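Long-range contacts in ABC transporter substrate-binding protein (Rhizobium radiobacter, PDB 6TFX), which binds the opine mannopinic acid as the solute-binding protein of an ABC transporter, probably delivering it for import into the bacterial cell: residues Y34-L39 against G144-P149; G168-E173 against P484-Q489; T182-A187 against L196-Y201. All coordinates share one frame; numbering follows the deposited sequence.

Overall arrangement
All three contacts lie on the same side of the chain's centre. Contacts 2 and 3 are close neighbours, with centres about 7 Å apart, because strands 170-176 and 180-185 pair in one sheet; Glu173 N probably donates to Thr182 O at 2.8 Å. Contact 1 lies about 12 Å from contact 2, centre to centre, and is tied to it through Tyr34, whose OH probably hydrogen-bonds Pro484 O at 2.8 Å. Contacts 1 and 3 touch through apolar side chains, Ile35 on Leu183. All three lie away from the ligand pocket: the nearest atoms of the Phe146 and Tyr201 side chains are about 11 Å and 10 Å from the bound opine, and Tyr201 is about 8 Å from a magnesium ion.

Contact 1. Residues Y34-L39 against G144-P149; sequences YIYGAL and GGFIIP
Ile148 CG2 and Ile147 O both approach the Tyr36 ring obliquely, the methyl 3.6 Å from Tyr36 CE1 and the oxygen near Tyr36 CD1. One face of that ring carries Ile35 CG2, offset toward the rim. At the Phe146 ring, Gly37 O lies near the plane at the edge, and Tyr36 CB comes obliquely to Phe146 CD1, 3.4 Å away. With Phe146 CG anti to its carbonyl carbon, chi1 (-69°) swings the ring toward Tyr36 and chi2 turns Phe146 CD1 to Tyr36 CB. The aromatic rings supply broad apolar surface, and the branched Ile148 presents its CG2 methyl to the CD1-CE1 side of the Tyr36 ring.

Between the backbones, Ile147 N donates to Gly37 O over 3.0 Å, nearly straight at 169° and in the carbonyl plane. Phe146 CA adds a CA-H...O contact to the same oxygen. Two waters extend the link: one accepts from Gly37 N and donates to Ile147 O, the other accepts from Leu39 N and donates to Gly145 O. The small Ala38 lets its CB come within 3.3 Å of Gly145 O. Tyr36 OH bonds Leu18 O, while helix 88-98 packs on Leu39, Ile147 and Ile148. The chain emerging from helix 26-35 is thus joined to the loop before helix 150-156 by buried backbone polarity, satisfied directly and through water, with apolar side chains packed around it.

Contact 2. Residues G168-E173 against P484-Q489; sequences GPFQVE and PLITEQ
Phe170 meets Ile486 and Thr487 with the outer part of its ring. From CB, the side chain sets out toward the 484-489 segment, with CG anti to the carbonyl carbon and beside the backbone N (chi1 -62°). Phe170 CD2 is the first ring atom to come near, at 4.1 Å from Ile486 O. Farther out, Thr487 O sits at the ring edge, near its plane, 3.6 Å from both Phe170 CE2 and Phe170 CZ. Ile486 CG2 comes obliquely to the same two atoms, nearer to Phe170 CE2, at 3.7 Å. A carbonyl placed at the rim faces the slightly positive C-H groups instead of the electron-rich face, so a phenyl ring can sit against a backbone oxygen there and also against a methyl. The Phe170 and Ile486 side chains cross at about a right angle, and the beta-branched isoleucine has a methyl close to its backbone to present to the ring.

Beside the phenylalanine, Pro169 lays its compact ring against the backbone of Thr487 and Glu488: Pro169 CG is 4.2 Å from Thr487 CA, and Pro169 CB is 4.0 Å from Glu488 N. That amide nitrogen is buried here without a hydrogen-bonding partner. The Thr487 side chain bonds within its own segment: OG1 accepts from Gln489 N at 2.9 Å in an ST turn and also from Gln489 NE2. A short polar side chain suits such a turn, since its hydroxyl can reach the backbone two residues ahead.

Van der Waals packing alone joins the residues entering strand 170-176, Pro169 and Phe170, to the loop before strand 491-492. Phe170 also rests on Leu183 of strand 180-185 and on Ile199 of strand 198-203, while Ile486 touches Ile199 and Tyr34 of helix 26-35.

Contact 3. Residues T182-A187 against L196-Y201; sequences TLTANA and LSKISY
With CG anti to its carbonyl carbon (chi1 -60°), Leu183 sends CD1 to Tyr201 CB, 4.0 Å away, and Tyr201 CG, anti to its own backbone N, leads the ring on from there. The two side chains run side by side, pointing the same way. They belong to an antiparallel pair of neighbouring strands, 182-185 and 198-201, within the mixed sheet of this periplasmic binding protein; the axes of these short strand segments run at 164° to each other, N-to-C.

Leu183 and Ile199 form the hydrogen-bonded pair, each N donating to the other's O at 2.9 Å. The bond to Ile199 O is in the carbonyl plane, whereas the donor to Leu183 O is tilted 34° from it. Thr182 with Ser200 and Thr184 with Lys198 are the flanking non-hydrogen-bonded pairs.

The sheet's two faces differ in character. Leu183 and Ile199 project to a buried face, where helix 26-35 supplies Leu31 and Ile35 against Leu183; bulky aliphatic residues fit this interior. The other face bears the partly exposed Thr182, Thr184, Lys198 and Ser200, residues that combine methyl or methylene surface with polar groups. Lys198 lays its chain obliquely across Thr182, with CD 3.9 Å from Thr182 CG2, and a water bridges Thr182 OG1 and Ser200 OG. Tyr201 OH is hydrogen-bonded to Ser27 OG. Where the pairing ends, Ala185 N donates to Ser197 O at 3.0 Å from above the carbonyl plane, and the small Ala185 CB sits 3.2 Å from Leu196 O.

Contact 1. Residues Y34-L39 against G144-P149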
loop_
_atom_site.group_PDB
_atom_site.type_symbol
_atom_site.label_atom_id
_atom_site.label_comp_id
_atom_site.label_asym_id
_atom_site.label_seq_id
_atom_site.Cartn_x
_atom_site.Cartn_y
_atom_site.Cartn_z
ATOM N N TYR A 34 -9.798 7.658 6.381
ATOM C CA TYR A 34 -10.857 8.090 7.325
ATOM C C TYR A 34 -11.274 9.543 7.040
ATOM O O TYR A 34 -12.377 9.950 7.406
ATOM C CB TYR A 34 -10.336 8.040 8.770
ATOM C CG TYR A 34 -9.921 6.665 9.284
ATOM C CD1 TYR A 34 -10.110 5.519 8.513
ATOM C CD2 TYR A 34 -9.223 6.531 10.479
ATOM C CE1 TYR A 34 -9.678 4.267 8.953
ATOM C CE2 TYR A 34 -8.805 5.285 10.940
ATOM C CZ TYR A 34 -9.043 4.151 10.181
ATOM O OH TYR A 34 -8.571 2.937 10.648
ATOM N N ILE A 35 -10.361 10.333 6.457
ATOM C CA ILE A 35 -10.557 11.771 6.228
ATOM C C ILE A 35 -11.167 12.103 4.899
ATOM O O ILE A 35 -11.889 13.099 4.807
ATOM C CB ILE A 35 -9.168 12.483 6.362
ATOM C CG1 ILE A 35 -8.533 12.236 7.758
ATOM C CG2 ILE A 35 -9.218 13.995 6.016
ATOM C CD1 ILE A 35 -6.969 12.455 7.771
ATOM N N TYR A 36 -10.760 11.367 3.832
ATOM C CA TYR A 36 -11.169 11.707 2.482
ATOM C C TYR A 36 -12.107 10.687 1.855
ATOM O O TYR A 36 -12.194 9.519 2.294
ATOM C CB TYR A 36 -9.925 11.743 1.598
ATOM C CG TYR A 36 -8.893 12.763 2.006
ATOM C CD1 TYR A 36 -8.978 14.078 1.563
ATOM C CD2 TYR A 36 -7.805 12.407 2.801
ATOM C CE1 TYR A 36 -8.020 15.024 1.922
ATOM C CE2 TYR A 36 -6.841 13.344 3.167
ATOM C CZ TYR A 36 -6.939 14.648 2.702
ATOM O OH TYR A 36 -5.961 15.567 3.004
ATOM N N GLY A 37 -12.709 11.129 0.761
ATOM C CA GLY A 37 -13.507 10.297 -0.140
ATOM C C GLY A 37 -13.057 10.522 -1.576
ATOM O O GLY A 37 -12.100 11.271 -1.833
ATOM N N ALA A 38 -13.755 9.906 -2.529
ATOM C CA ALA A 38 -13.379 10.029 -3.930
ATOM C C ALA A 38 -14.652 10.094 -4.795
ATOM O O ALA A 38 -15.768 10.120 -4.256
ATOM C CB ALA A 38 -12.511 8.834 -4.314
ATOM N N LEU A 39 -14.502 10.090 -6.133
ATOM C CA LEU A 39 -15.694 10.043 -6.999
ATOM C C LEU A 39 -16.490 8.755 -6.724
ATOM O O LEU A 39 -17.718 8.779 -6.637
ATOM C CB LEU A 39 -15.270 10.062 -8.460
ATOM C CG LEU A 39 -14.850 11.446 -8.996
ATOM C CD1 LEU A 39 -14.168 11.317 -10.361
ATOM C CD2 LEU A 39 -16.055 12.384 -9.100
ATOM N N GLY A 144 -4.136 7.999 -5.632
ATOM C CA GLY A 144 -4.448 9.270 -6.277
ATOM C C GLY A 144 -5.903 9.583 -6.540
ATOM O O GLY A 144 -6.200 10.607 -7.153
ATOM N N GLY A 145 -6.810 8.698 -6.127
ATOM C CA GLY A 145 -8.233 8.918 -6.398
ATOM C C GLY A 145 -8.939 9.876 -5.449
ATOM O O GLY A 145 -9.988 10.446 -5.780
ATOM N N PHE A 146 -8.376 10.064 -4.247
ATOM C CA PHE A 146 -9.029 10.910 -3.244
ATOM C C PHE A 146 -9.129 12.348 -3.715
ATOM O O PHE A 146 -8.185 12.862 -4.318
ATOM C CB PHE A 146 -8.223 10.894 -1.957
ATOM C CG PHE A 146 -8.251 9.564 -1.238
ATOM C CD1 PHE A 146 -9.373 9.173 -0.508
ATOM C CD2 PHE A 146 -7.118 8.759 -1.191
ATOM C CE1 PHE A 146 -9.375 7.979 0.232
ATOM C CE2 PHE A 146 -7.125 7.550 -0.466
ATOM C CZ PHE A 146 -8.253 7.169 0.235
ATOM N N ILE A 147 -10.263 12.999 -3.402
ATOM C CA ILE A 147 -10.503 14.382 -3.801
ATOM C C ILE A 147 -10.170 15.330 -2.655
ATOM O O ILE A 147 -10.599 15.123 -1.526
ATOM C CB ILE A 147 -11.949 14.574 -4.319
ATOM C CG1 ILE A 147 -12.310 13.545 -5.421
ATOM C CG2 ILE A 147 -12.212 16.026 -4.779
ATOM C CD1 ILE A 147 -11.382 13.539 -6.686
ATOM N N ILE A 148 -9.426 16.385 -2.976
ATOM C CA ILE A 148 -9.062 17.424 -2.004
ATOM C C ILE A 148 -9.620 18.806 -2.437
ATOM O O ILE A 148 -9.947 18.979 -3.621
ATOM C CB ILE A 148 -7.543 17.480 -1.708
ATOM C CG1 ILE A 148 -6.748 18.117 -2.878
ATOM C CG2 ILE A 148 -7.011 16.089 -1.340
ATOM C CD1 ILE A 148 -5.241 18.262 -2.620
ATOM N N PRO A 149 -9.711 19.787 -1.506
ATOM C CA PRO A 149 -10.300 21.084 -1.874
ATOM C C PRO A 149 -9.276 22.000 -2.515
ATOM O O PRO A 149 -8.210 22.230 -1.951
ATOM C CB PRO A 149 -10.836 21.652 -0.546
ATOM C CG PRO A 149 -10.417 20.683 0.524
ATOM C CD PRO A 149 -9.417 19.735 -0.058
HETATM O O HOH W 1 -12.350 13.944 0.336
HETATM O O HOH W 2 -12.076 10.239 -7.609
#

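Contact 2. Residues G168-E173 against P484-Q489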
loop_
_atom_site.group_PDB
_atom_site.type_symbol
_atom_site.label_atom_id
_atom_site.label_comp_id
_atom_site.label_asym_id
_atom_site.label_seq_id
_atom_site.Cartn_x
_atom_site.Cartn_y
_atom_site.Cartn_z
ATOM N N GLY A 168 -14.606 13.243 3.911
ATOM C CA GLY A 168 -14.792 11.953 4.571
ATOM C C GLY A 168 -15.457 12.087 5.934
ATOM O O GLY A 168 -15.721 13.206 6.427
ATOM N N PRO A 169 -15.714 10.932 6.581
ATOM C CA PRO A 169 -16.484 10.958 7.840
ATOM C C PRO A 169 -15.761 11.512 9.056
ATOM O O PRO A 169 -16.428 11.850 10.032
ATOM C CB PRO A 169 -16.878 9.483 8.048
ATOM C CG PRO A 169 -15.858 8.682 7.249
ATOM C CD PRO A 169 -15.539 9.556 6.059
ATOM N N PHE A 170 -14.399 11.561 9.037
ATOM C CA PHE A 170 -13.657 12.072 10.194
ATOM C C PHE A 170 -12.699 13.155 9.762
ATOM O O PHE A 170 -12.139 13.076 8.679
ATOM C CB PHE A 170 -12.914 10.933 10.915
ATOM C CG PHE A 170 -13.882 9.898 11.447
ATOM C CD1 PHE A 170 -14.542 10.096 12.657
ATOM C CD2 PHE A 170 -14.182 8.757 10.710
ATOM C CE1 PHE A 170 -15.498 9.174 13.117
ATOM C CE2 PHE A 170 -15.118 7.824 11.182
ATOM C CZ PHE A 170 -15.788 8.052 12.364
ATOM N N GLN A 171 -12.460 14.123 10.634
ATOM C CA GLN A 171 -11.546 15.229 10.332
ATOM C C GLN A 171 -10.455 15.267 11.354
ATOM O O GLN A 171 -10.666 14.885 12.500
ATOM C CB GLN A 171 -12.290 16.578 10.338
ATOM C CG GLN A 171 -12.991 16.885 11.673
ATOM C CD GLN A 171 -14.324 17.551 11.473
ATOM O OE1 GLN A 171 -14.661 18.005 10.378
ATOM N NE2 GLN A 171 -15.124 17.598 12.523
ATOM N N VAL A 172 -9.293 15.793 10.968
ATOM C CA VAL A 172 -8.190 15.910 11.902
ATOM C C VAL A 172 -8.422 17.147 12.744
ATOM O O VAL A 172 -8.436 18.258 12.204
ATOM C CB VAL A 172 -6.820 15.926 11.189
ATOM C CG1 VAL A 172 -5.685 16.266 12.159
ATOM C CG2 VAL A 172 -6.560 14.595 10.496
ATOM N N GLU A 173 -8.643 16.954 14.051
ATOM C CA GLU A 173 -8.813 18.082 14.966
ATOM C C GLU A 173 -7.431 18.616 15.381
ATOM O O GLU A 173 -7.221 19.835 15.418
ATOM C CB GLU A 173 -9.623 17.654 16.188
ATOM C CG GLU A 173 -9.922 18.804 17.138
ATOM C CD GLU A 173 -10.731 18.385 18.347
ATOM O OE1 GLU A 173 -10.154 17.760 19.267
ATOM O OE2 GLU A 173 -11.946 18.681 18.372
ATOM N N PRO A 484 -7.990 -1.565 9.183
ATOM C CA PRO A 484 -9.430 -1.321 9.383
ATOM C C PRO A 484 -9.907 -0.008 8.768
ATOM O O PRO A 484 -9.185 0.990 8.743
ATOM C CB PRO A 484 -9.567 -1.250 10.905
ATOM C CG PRO A 484 -8.407 -2.038 11.439
ATOM C CD PRO A 484 -7.290 -1.753 10.467
ATOM N N LEU A 485 -11.156 -0.022 8.302
ATOM C CA LEU A 485 -11.804 1.158 7.762
ATOM C C LEU A 485 -12.848 1.573 8.794
ATOM O O LEU A 485 -13.795 0.819 9.071
ATOM C CB LEU A 485 -12.481 0.873 6.402
ATOM C CG LEU A 485 -13.181 2.067 5.753
ATOM C CD1 LEU A 485 -12.167 3.097 5.233
ATOM C CD2 LEU A 485 -14.101 1.612 4.638
ATOM N N ILE A 486 -12.661 2.765 9.365
ATOM C CA ILE A 486 -13.609 3.336 10.321
ATOM C C ILE A 486 -14.472 4.306 9.511
ATOM O O ILE A 486 -13.956 5.140 8.762
ATOM C CB ILE A 486 -12.902 4.005 11.528
ATOM C CG1 ILE A 486 -12.021 2.947 12.250
ATOM C CG2 ILE A 486 -13.936 4.610 12.484
ATOM C CD1 ILE A 486 -11.058 3.529 13.178
ATOM N N THR A 487 -15.792 4.131 9.610
ATOM C CA THR A 487 -16.731 4.935 8.838
ATOM C C THR A 487 -17.786 5.530 9.766
ATOM O O THR A 487 -17.719 5.375 10.999
ATOM C CB THR A 487 -17.450 4.080 7.756
ATOM O OG1 THR A 487 -18.386 3.227 8.400
ATOM C CG2 THR A 487 -16.486 3.265 6.862
ATOM N N GLU A 488 -18.807 6.161 9.164
ATOM C CA GLU A 488 -19.942 6.697 9.932
ATOM C C GLU A 488 -20.774 5.532 10.547
ATOM O O GLU A 488 -21.624 5.769 11.405
ATOM C CB GLU A 488 -20.824 7.606 9.036
ATOM C CG GLU A 488 -21.751 6.891 8.051
ATOM C CD GLU A 488 -21.113 6.284 6.817
ATOM O OE1 GLU A 488 -19.873 6.365 6.665
ATOM O OE2 GLU A 488 -21.867 5.738 5.984
ATOM N N GLN A 489 -20.558 4.289 10.071
ATOM C CA GLN A 489 -21.315 3.113 10.538
ATOM C C GLN A 489 -20.680 2.453 11.779
ATOM O O GLN A 489 -21.336 1.675 12.457
ATOM C CB GLN A 489 -21.405 2.048 9.424
ATOM C CG GLN A 489 -21.851 2.527 8.041
ATOM C CD GLN A 489 -21.225 1.667 6.943
ATOM O OE1 GLN A 489 -21.818 0.676 6.503
ATOM N NE2 GLN A 489 -20.003 2.006 6.476
#

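Contact 3. Residues T182-A187 against L196-Y201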
loop_
_atom_site.group_PDB
_atom_site.type_symbol
_atom_site.label_atom_id
_atom_site.label_comp_id
_atom_site.label_asym_id
_atom_site.label_seq_id
_atom_site.Cartn_x
_atom_site.Cartn_y
_atom_site.Cartn_z
ATOM N N THR A 182 -5.793 13.198 16.777
ATOM C CA THR A 182 -7.147 13.248 17.287
ATOM C C THR A 182 -8.032 13.568 16.124
ATOM O O THR A 182 -7.894 14.636 15.501
ATOM C CB THR A 182 -7.322 14.311 18.404
ATOM O OG1 THR A 182 -6.390 14.033 19.447
ATOM C CG2 THR A 182 -8.759 14.317 18.992
ATOM N N LEU A 183 -8.937 12.637 15.800
ATOM C CA LEU A 183 -9.923 12.869 14.749
ATOM C C LEU A 183 -11.299 13.017 15.381
ATOM O O LEU A 183 -11.585 12.391 16.411
ATOM C CB LEU A 183 -9.948 11.728 13.725
ATOM C CG LEU A 183 -8.619 11.460 12.979
ATOM C CD1 LEU A 183 -7.815 10.385 13.688
ATOM C CD2 LEU A 183 -8.886 11.064 11.544
ATOM N N THR A 184 -12.145 13.873 14.794
ATOM C CA THR A 184 -13.493 14.045 15.303
ATOM C C THR A 184 -14.473 13.780 14.165
ATOM O O THR A 184 -14.124 13.922 12.994
ATOM C CB THR A 184 -13.689 15.440 15.909
ATOM O OG1 THR A 184 -13.426 16.410 14.903
ATOM C CG2 THR A 184 -12.804 15.683 17.114
ATOM N N ALA A 185 -15.705 13.402 14.513
ATOM C CA ALA A 185 -16.724 13.118 13.505
ATOM C C ALA A 185 -17.023 14.365 12.698
ATOM O O ALA A 185 -17.130 15.457 13.262
ATOM C CB ALA A 185 -17.995 12.639 14.184
ATOM N N ASN A 186 -17.156 14.199 11.374
ATOM C CA ASN A 186 -17.573 15.260 10.488
ATOM C C ASN A 186 -19.111 15.283 10.619
ATOM O O ASN A 186 -19.803 14.448 10.023
ATOM C CB ASN A 186 -17.114 14.980 9.064
ATOM C CG ASN A 186 -17.731 15.868 8.001
ATOM O OD1 ASN A 186 -18.424 16.860 8.289
ATOM N ND2 ASN A 186 -17.481 15.536 6.741
ATOM N N ALA A 187 -19.641 16.230 11.419
ATOM C CA ALA A 187 -21.092 16.325 11.684
ATOM C C ALA A 187 -21.969 16.491 10.417
ATOM O O ALA A 187 -23.167 16.178 10.449
ATOM C CB ALA A 187 -21.372 17.459 12.671
ATOM N N LEU A 196 -19.516 7.391 16.006
ATOM C CA LEU A 196 -18.376 7.708 16.868
ATOM C C LEU A 196 -18.192 9.225 16.844
ATOM O O LEU A 196 -18.322 9.842 15.789
ATOM C CB LEU A 196 -17.081 7.052 16.345
ATOM C CG LEU A 196 -17.039 5.527 16.291
ATOM C CD1 LEU A 196 -15.747 5.084 15.653
ATOM C CD2 LEU A 196 -17.149 4.911 17.685
ATOM N N SER A 197 -17.863 9.815 17.980
ATOM C CA SER A 197 -17.630 11.256 18.047
ATOM C C SER A 197 -16.152 11.573 17.891
ATOM O O SER A 197 -15.809 12.651 17.401
ATOM C CB SER A 197 -18.129 11.797 19.385
ATOM O OG SER A 197 -17.411 11.145 20.417
ATOM N N LYS A 198 -15.271 10.628 18.283
ATOM C CA LYS A 198 -13.829 10.854 18.259
ATOM C C LYS A 198 -13.038 9.573 18.046
ATOM O O LYS A 198 -13.470 8.496 18.463
ATOM C CB LYS A 198 -13.410 11.480 19.619
ATOM C CG LYS A 198 -12.044 12.172 19.634
ATOM C CD LYS A 198 -11.748 12.808 20.994
ATOM C CE LYS A 198 -10.692 12.033 21.727
ATOM N NZ LYS A 198 -10.149 12.800 22.883
ATOM N N ILE A 199 -11.874 9.709 17.401
ATOM C CA ILE A 199 -10.895 8.645 17.229
ATOM C C ILE A 199 -9.587 9.178 17.807
ATOM O O ILE A 199 -9.135 10.256 17.405
ATOM C CB ILE A 199 -10.684 8.188 15.764
ATOM C CG1 ILE A 199 -12.012 7.709 15.116
ATOM C CG2 ILE A 199 -9.593 7.093 15.671
ATOM C CD1 ILE A 199 -11.916 7.616 13.575
ATOM N N SER A 200 -8.994 8.434 18.746
ATOM C CA SER A 200 -7.671 8.756 19.289
ATOM C C SER A 200 -6.754 7.721 18.632
ATOM O O SER A 200 -6.828 6.526 18.939
ATOM C CB SER A 200 -7.654 8.644 20.814
ATOM O OG SER A 200 -6.340 8.904 21.291
ATOM N N TYR A 201 -5.973 8.169 17.644
ATOM C CA TYR A 201 -5.113 7.324 16.820
ATOM C C TYR A 201 -3.719 7.429 17.406
ATOM O O TYR A 201 -3.032 8.434 17.218
ATOM C CB TYR A 201 -5.192 7.844 15.387
ATOM C CG TYR A 201 -4.497 6.994 14.350
ATOM C CD1 TYR A 201 -3.169 7.224 14.011
ATOM C CD2 TYR A 201 -5.195 6.020 13.640
ATOM C CE1 TYR A 201 -2.543 6.499 13.002
ATOM C CE2 TYR A 201 -4.586 5.302 12.605
ATOM C CZ TYR A 201 -3.252 5.527 12.307
ATOM O OH TYR A 201 -2.630 4.829 11.304
HETATM O O HOH W 3 -5.727 11.654 20.705
#